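Local coordinates for protein RNA-directed RNA polymerase (Infectious pancreatic necrosis virus, PDB 3ZED) that probably copies the viral genome as an RNA-dependent RNA polymerase, extending RNA by one nucleotide at a time from ribonucleoside triphosphates, at residues A565-R569 with Q570-F574; S781-E784 with T785-A788. One frame throughout, in Å; residues are numbered along the deposited sequence.

Interaction 1: residues A565-R569 with Q570-F574; sequences AIYSR and QMEMF
Tyr-567 carries its CG trans to the backbone N (chi1 -171°), while in Phe-574 CG swings beside its own N (chi1 -74°); together these turns bring the two rings into contact across a non-hydrogen-bonded antiparallel pair. The stack is T-shaped: the edge of Tyr-567 presents CD1 over the centre of the Phe-574 face, with Tyr-567 CD1 3.7 Å from Phe-574 CE2. The two ring planes stand at 73° to each other. Tyr-567 CB sits over the Phe-574 ring as well, a CH-pi contact, and Ala-565 CB touches Phe-574 CD1 at 4.0 Å. Met-573 O lies over one face of the Tyr-567 ring, and the phenol OH reaches Glu-572 CA. Helices 524-533 and 364-377 pack on Phe-574, burying it.

On the backbone, Ser-568 N donates to Met-573 O at 2.8 Å. Ser-568 O receives the N-H groups of both Glu-572 and Met-573, each weakly. The hydroxyl of Ser-568 closes the turn: OG accepts from Met-571 N at 3.1 Å and is also hydrogen-bonded to Leu-541 O. Glu-572 has a backbone in the left-handed helical region, placing its N-H beside that of Met-573. This is a G1 beta bulge, closing the hairpin between strands 563-568 and 573-578 in a three-stranded antiparallel sheet.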
ATOM      1  N   ALA B 565       5.112 -21.584   7.125  1.00 30.82           N
ATOM      2  CA  ALA B 565       4.564 -22.781   6.477  1.00 30.80           C
ATOM      3  C   ALA B 565       4.665 -23.972   7.429  1.00 35.88           C
ATOM      4  O   ALA B 565       5.701 -24.189   8.065  1.00 34.19           O
ATOM      5  CB  ALA B 565       5.318 -23.065   5.191  1.00 31.74           C
ATOM      6  N   ILE B 566       3.585 -24.728   7.526  1.00 32.49           N
ATOM      7  CA  ILE B 566       3.504 -25.912   8.368  1.00 33.03           C
ATOM      8  C   ILE B 566       3.080 -27.042   7.419  1.00 36.44           C
ATOM      9  O   ILE B 566       2.308 -26.787   6.504  1.00 33.78           O
ATOM     10  CB  ILE B 566       2.515 -25.584   9.541  1.00 36.73           C
ATOM     11  CG1 ILE B 566       3.250 -25.069  10.804  1.00 39.34           C
ATOM     12  CG2 ILE B 566       1.419 -26.609   9.840  1.00 37.16           C
ATOM     13  CD1 ILE B 566       4.125 -26.079  11.583  1.00 54.81           C
ATOM     14  N   TYR B 567       3.629 -28.249   7.583  1.00 33.91           N
ATOM     15  CA  TYR B 567       3.255 -29.371   6.718  1.00 34.23           C
ATOM     16  C   TYR B 567       2.040 -30.103   7.299  1.00 37.96           C
ATOM     17  O   TYR B 567       2.021 -30.400   8.490  1.00 38.80           O
ATOM     18  CB  TYR B 567       4.427 -30.346   6.527  1.00 35.81           C
ATOM     19  CG  TYR B 567       4.145 -31.396   5.483  1.00 37.92           C
ATOM     20  CD1 TYR B 567       4.270 -31.106   4.124  1.00 39.75           C
ATOM     21  CD2 TYR B 567       3.713 -32.670   5.844  1.00 38.88           C
ATOM     22  CE1 TYR B 567       4.005 -32.070   3.152  1.00 40.20           C
ATOM     23  CE2 TYR B 567       3.437 -33.642   4.877  1.00 40.03           C
ATOM     24  CZ  TYR B 567       3.560 -33.327   3.531  1.00 45.56           C
ATOM     25  OH  TYR B 567       3.289 -34.263   2.559  1.00 48.29           O
ATOM     26  N   SER B 568       1.034 -30.364   6.459  1.00 33.67           N
ATOM     27  CA  SER B 568      -0.208 -31.084   6.773  1.00 34.02           C
ATOM     28  C   SER B 568      -0.153 -32.512   6.222  1.00 39.66           C
ATOM     29  O   SER B 568       0.002 -32.695   5.018  1.00 39.84           O
ATOM     30  CB  SER B 568      -1.416 -30.348   6.183  1.00 35.34           C
ATOM     31  OG  SER B 568      -2.582 -31.158   6.161  1.00 43.66           O
ATOM     32  N   ARG B 569      -0.284 -33.520   7.102  1.00 37.51           N
ATOM     33  CA  ARG B 569      -0.312 -34.935   6.685  1.00 38.22           C
ATOM     34  C   ARG B 569      -1.621 -35.283   5.965  1.00 43.40           C
ATOM     35  O   ARG B 569      -1.613 -36.109   5.049  1.00 43.23           O
ATOM     36  CB  ARG B 569      -0.143 -35.882   7.893  1.00 36.47           C
ATOM     37  CG  ARG B 569       1.287 -35.986   8.359  1.00 41.12           C
ATOM     38  CD  ARG B 569       1.478 -37.029   9.462  1.00 38.93           C
ATOM     39  NE  ARG B 569       2.792 -36.825  10.080  1.00 39.47           N
ATOM     40  CZ  ARG B 569       3.925 -37.360   9.638  1.00 61.27           C
ATOM     41  NH1 ARG B 569       3.911 -38.221   8.620  1.00 44.87           N
ATOM     42  NH2 ARG B 569       5.080 -37.052  10.219  1.00 42.57           N
ATOM     43  N   GLN B 570      -2.749 -34.693   6.408  1.00 40.60           N
ATOM     44  CA  GLN B 570      -4.065 -34.955   5.826  1.00 41.59           C
ATOM     45  C   GLN B 570      -4.145 -34.461   4.387  1.00 46.20           C
ATOM     46  O   GLN B 570      -4.664 -35.164   3.547  1.00 49.02           O
ATOM     47  CB  GLN B 570      -5.184 -34.283   6.658  1.00 41.97           C
ATOM     48  CG  GLN B 570      -6.605 -34.637   6.178  1.00 36.71           C
ATOM     49  CD  GLN B 570      -7.702 -34.009   6.995  1.00 44.00           C
ATOM     50  OE1 GLN B 570      -7.521 -33.047   7.739  1.00 41.34           O
ATOM     51  NE2 GLN B 570      -8.878 -34.533   6.866  1.00 44.77           N
ATOM     52  N   MET B 571      -3.648 -33.262   4.125  1.00 42.25           N
ATOM     53  CA  MET B 571      -3.726 -32.617   2.823  1.00 42.16           C
ATOM     54  C   MET B 571      -2.492 -32.857   1.969  1.00 46.69           C
ATOM     55  O   MET B 571      -2.558 -32.646   0.755  1.00 46.04           O
ATOM     56  CB  MET B 571      -3.969 -31.115   3.002  1.00 42.81           C
ATOM     57  CG  MET B 571      -5.285 -30.818   3.689  1.00 45.35           C
ATOM     58  SD  MET B 571      -5.693 -29.085   3.604  1.00 48.59           S
ATOM     59  CE  MET B 571      -6.394 -29.000   1.927  1.00 45.56           C
ATOM     60  N   GLU B 572      -1.386 -33.338   2.593  1.00 43.48           N
ATOM     61  CA  GLU B 572      -0.098 -33.662   1.955  1.00 43.49           C
ATOM     62  C   GLU B 572       0.471 -32.425   1.263  1.00 47.59           C
ATOM     63  O   GLU B 572       0.901 -32.460   0.107  1.00 47.45           O
ATOM     64  CB  GLU B 572      -0.205 -34.843   0.990  1.00 45.52           C
ATOM     65  CG  GLU B 572      -0.292 -36.190   1.686  1.00 52.35           C
ATOM     66  CD  GLU B 572      -0.216 -37.320   0.691  1.00 74.41           C
ATOM     67  OE1 GLU B 572       0.920 -37.714   0.347  1.00 70.88           O
ATOM     68  OE2 GLU B 572      -1.281 -37.741   0.180  1.00 72.77           O
ATOM     69  N   MET B 573       0.464 -31.327   2.006  1.00 41.85           N
ATOM     70  CA  MET B 573       0.951 -30.055   1.527  1.00 40.57           C
ATOM     71  C   MET B 573       1.271 -29.148   2.676  1.00 39.81           C
ATOM     72  O   MET B 573       0.881 -29.401   3.825  1.00 38.17           O
ATOM     73  CB  MET B 573      -0.073 -29.383   0.578  1.00 43.25           C
ATOM     74  CG  MET B 573      -1.425 -29.089   1.207  1.00 47.28           C
ATOM     75  SD  MET B 573      -2.684 -28.779  -0.075  1.00 51.78           S
ATOM     76  CE  MET B 573      -2.620 -27.034  -0.098  1.00 46.45           C
ATOM     77  N   PHE B 574       2.007 -28.081   2.350  1.00 35.02           N
ATOM     78  CA  PHE B 574       2.294 -27.015   3.291  1.00 33.74           C
ATOM     79  C   PHE B 574       1.108 -26.068   3.311  1.00 38.21           C
ATOM     80  O   PHE B 574       0.493 -25.797   2.263  1.00 39.55           O
ATOM     81  CB  PHE B 574       3.580 -26.264   2.923  1.00 34.68           C
ATOM     82  CG  PHE B 574       4.813 -27.065   3.224  1.00 35.05           C
ATOM     83  CD1 PHE B 574       5.426 -26.985   4.468  1.00 36.49           C
ATOM     84  CD2 PHE B 574       5.381 -27.881   2.257  1.00 36.23           C
ATOM     85  CE1 PHE B 574       6.588 -27.717   4.739  1.00 37.65           C
ATOM     86  CE2 PHE B 574       6.525 -28.634   2.542  1.00 38.95           C
ATOM     87  CZ  PHE B 574       7.119 -28.548   3.779  1.00 36.41           C
TER

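Interaction 2: residues S781-E784 with T785-A788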
ATOM      1  N   SER B 781      10.430  19.427 -14.191  1.00 54.33           N
ATOM      2  CA  SER B 781       9.094  19.932 -13.897  1.00 54.54           C
ATOM      3  C   SER B 781       8.716  19.567 -12.430  1.00 58.04           C
ATOM      4  O   SER B 781       7.996  20.323 -11.778  1.00 58.43           O
ATOM      5  CB  SER B 781       8.093  19.329 -14.876  1.00 58.45           C
ATOM      6  OG  SER B 781       8.076  17.910 -14.768  1.00 65.18           O
ATOM      7  N   LEU B 782       9.243  18.424 -11.912  1.00 53.17           N
ATOM      8  CA  LEU B 782       9.015  17.970 -10.536  1.00 51.83           C
ATOM      9  C   LEU B 782       9.545  19.004  -9.518  1.00 57.87           C
ATOM     10  O   LEU B 782       8.865  19.291  -8.529  1.00 57.86           O
ATOM     11  CB  LEU B 782       9.619  16.575 -10.285  1.00 50.01           C
ATOM     12  CG  LEU B 782       9.167  15.439 -11.224  1.00 53.25           C
ATOM     13  CD1 LEU B 782       9.753  14.095 -10.796  1.00 52.36           C
ATOM     14  CD2 LEU B 782       7.656  15.351 -11.319  1.00 53.32           C
ATOM     15  N   THR B 783      10.705  19.619  -9.804  1.00 55.44           N
ATOM     16  CA  THR B 783      11.288  20.685  -8.983  1.00 56.10           C
ATOM     17  C   THR B 783      10.440  21.965  -9.124  1.00 62.61           C
ATOM     18  O   THR B 783      10.165  22.627  -8.120  1.00 63.09           O
ATOM     19  CB  THR B 783      12.747  20.920  -9.374  1.00 60.80           C
ATOM     20  OG1 THR B 783      13.476  19.720  -9.104  1.00 55.67           O
ATOM     21  CG2 THR B 783      13.379  22.103  -8.627  1.00 59.25           C
ATOM     22  N   GLU B 784      10.022  22.293 -10.365  1.00 59.07           N
ATOM     23  CA  GLU B 784       9.168  23.429 -10.679  1.00 60.34           C
ATOM     24  C   GLU B 784       7.830  23.316  -9.917  1.00 63.96           C
ATOM     25  O   GLU B 784       7.398  24.300  -9.318  1.00 65.10           O
ATOM     26  CB  GLU B 784       8.940  23.536 -12.197  1.00 62.73           C
ATOM     27  CG  GLU B 784      10.228  23.808 -12.960  1.00 75.32           C
ATOM     28  CD  GLU B 784      10.059  24.176 -14.420  1.00 90.73           C
ATOM     29  OE1 GLU B 784       9.861  23.254 -15.243  1.00 80.44           O
ATOM     30  OE2 GLU B 784      10.174  25.379 -14.747  1.00 82.13           O
ATOM     31  N   THR B 785       7.226  22.112  -9.883  1.00 58.78           N
ATOM     32  CA  THR B 785       5.987  21.827  -9.147  1.00 58.02           C
ATOM     33  C   THR B 785       6.202  22.063  -7.647  1.00 63.29           C
ATOM     34  O   THR B 785       5.379  22.733  -7.023  1.00 63.82           O
ATOM     35  CB  THR B 785       5.508  20.389  -9.420  1.00 59.20           C
ATOM     36  OG1 THR B 785       5.370  20.227 -10.822  1.00 60.70           O
ATOM     37  CG2 THR B 785       4.175  20.069  -8.749  1.00 55.96           C
ATOM     38  N   ARG B 786       7.301  21.531  -7.082  1.00 59.78           N
ATOM     39  CA  ARG B 786       7.613  21.666  -5.658  1.00 59.95           C
ATOM     40  C   ARG B 786       7.773  23.156  -5.261  1.00 67.09           C
ATOM     41  O   ARG B 786       7.212  23.568  -4.240  1.00 69.54           O
ATOM     42  CB  ARG B 786       8.864  20.853  -5.303  1.00 58.61           C
ATOM     43  CG  ARG B 786       9.133  20.754  -3.813  1.00 70.56           C
ATOM     44  CD  ARG B 786      10.544  21.136  -3.453  1.00 81.72           C
ATOM     45  NE  ARG B 786      11.530  20.405  -4.248  1.00 89.33           N
ATOM     46  CZ  ARG B 786      12.651  20.938  -4.721  1.00108.61           C
ATOM     47  NH1 ARG B 786      12.949  22.213  -4.473  1.00 92.96           N
ATOM     48  NH2 ARG B 786      13.486  20.204  -5.447  1.00 96.25           N
ATOM     49  N   GLU B 787       8.478  23.957  -6.088  1.00 62.82           N
ATOM     50  CA  GLU B 787       8.672  25.404  -5.887  1.00 64.08           C
ATOM     51  C   GLU B 787       7.332  26.148  -5.784  1.00 68.92           C
ATOM     52  O   GLU B 787       7.120  26.912  -4.838  1.00 69.05           O
ATOM     53  CB  GLU B 787       9.488  26.005  -7.048  1.00 66.78           C
ATOM     54  CG  GLU B 787      10.952  25.607  -7.064  1.00 76.17           C
ATOM     55  CD  GLU B 787      11.782  26.061  -8.251  1.00 98.38           C
ATOM     56  OE1 GLU B 787      11.220  26.619  -9.223  1.00103.71           O
ATOM     57  OE2 GLU B 787      12.993  25.751  -8.247  1.00 87.84           O
ATOM     58  N   ALA B 788       6.443  25.924  -6.765  1.00 66.19           N
ATOM     59  CA  ALA B 788       5.113  26.517  -6.855  1.00 67.33           C
ATOM     60  C   ALA B 788       4.226  26.078  -5.683  1.00 71.54           C
ATOM     61  O   ALA B 788       3.460  26.897  -5.168  1.00 73.71           O
ATOM     62  CB  ALA B 788       4.463  26.139  -8.178  1.00 67.95           C
TER
HETATM   63  O   HOH W   1      11.334  27.221 -12.452  1.00 59.87           O
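Thr-785 reaches back one turn to Ser-781, whose carbonyl O takes two bonds from it: the backbone N at 2.7 Å and the side-chain OG1 at 2.8 Å. The hydroxyl sits well above the plane of the Ser-781 carbonyl, its OG1 set beside the backbone N by a chi1 of -56°. The same i to i+4 pattern continues with Arg-786 N to Leu-782 O, Glu-787 N to Thr-783 O and Ala-788 N to Glu-784 O.

On the outer side, Thr-783 and Arg-786 run side by side, with Thr-783 CG2 3.7 Å from Arg-786 NH2. The Arg-786 chain bends at chi2 and chi3, bringing one guanidinium face over Thr-783 CA, offset toward the rim. A water bridges the carboxylates, donating to Glu-784 OE2 at 3.2 Å and to Glu-787 OE1 at 3.3 Å.

Farther out, Asn-446 holds Ser-781 OG, Val-737 N binds Glu-784 OE1, and helices 438-452 and 283-293 pack against Thr-785. Glu-284 OE1 lies close to Glu-784 OE2, which would tend to raise the pKa of one of them; the N-H of Val-737 and the water would partly offset this. Lys-288, in a long, weak ion pair, would slightly favour a charged Glu-787.

How the interactions relate
Interaction 1 comes first along the chain and interaction 2 well after it, close to the end of the modelled chain. Their centres are 55 Å apart and their nearest atoms about 40 Å apart, with the middle of the molecule between them, so neither touches the other. They share no secondary-structure element: residues 565-574 join strands 563-568 and 573-578 in the thumb region, whereas residues 781-788 form most of helix 781-789 in the C-terminal region. The hairpin rests on helices 364-377 and 524-533; the late helix lies on 283-293, 412-426 and 438-452. They thus belong to separate parts of the polymerase, away from the bound potassium ions and the predicted GTP-binding segment.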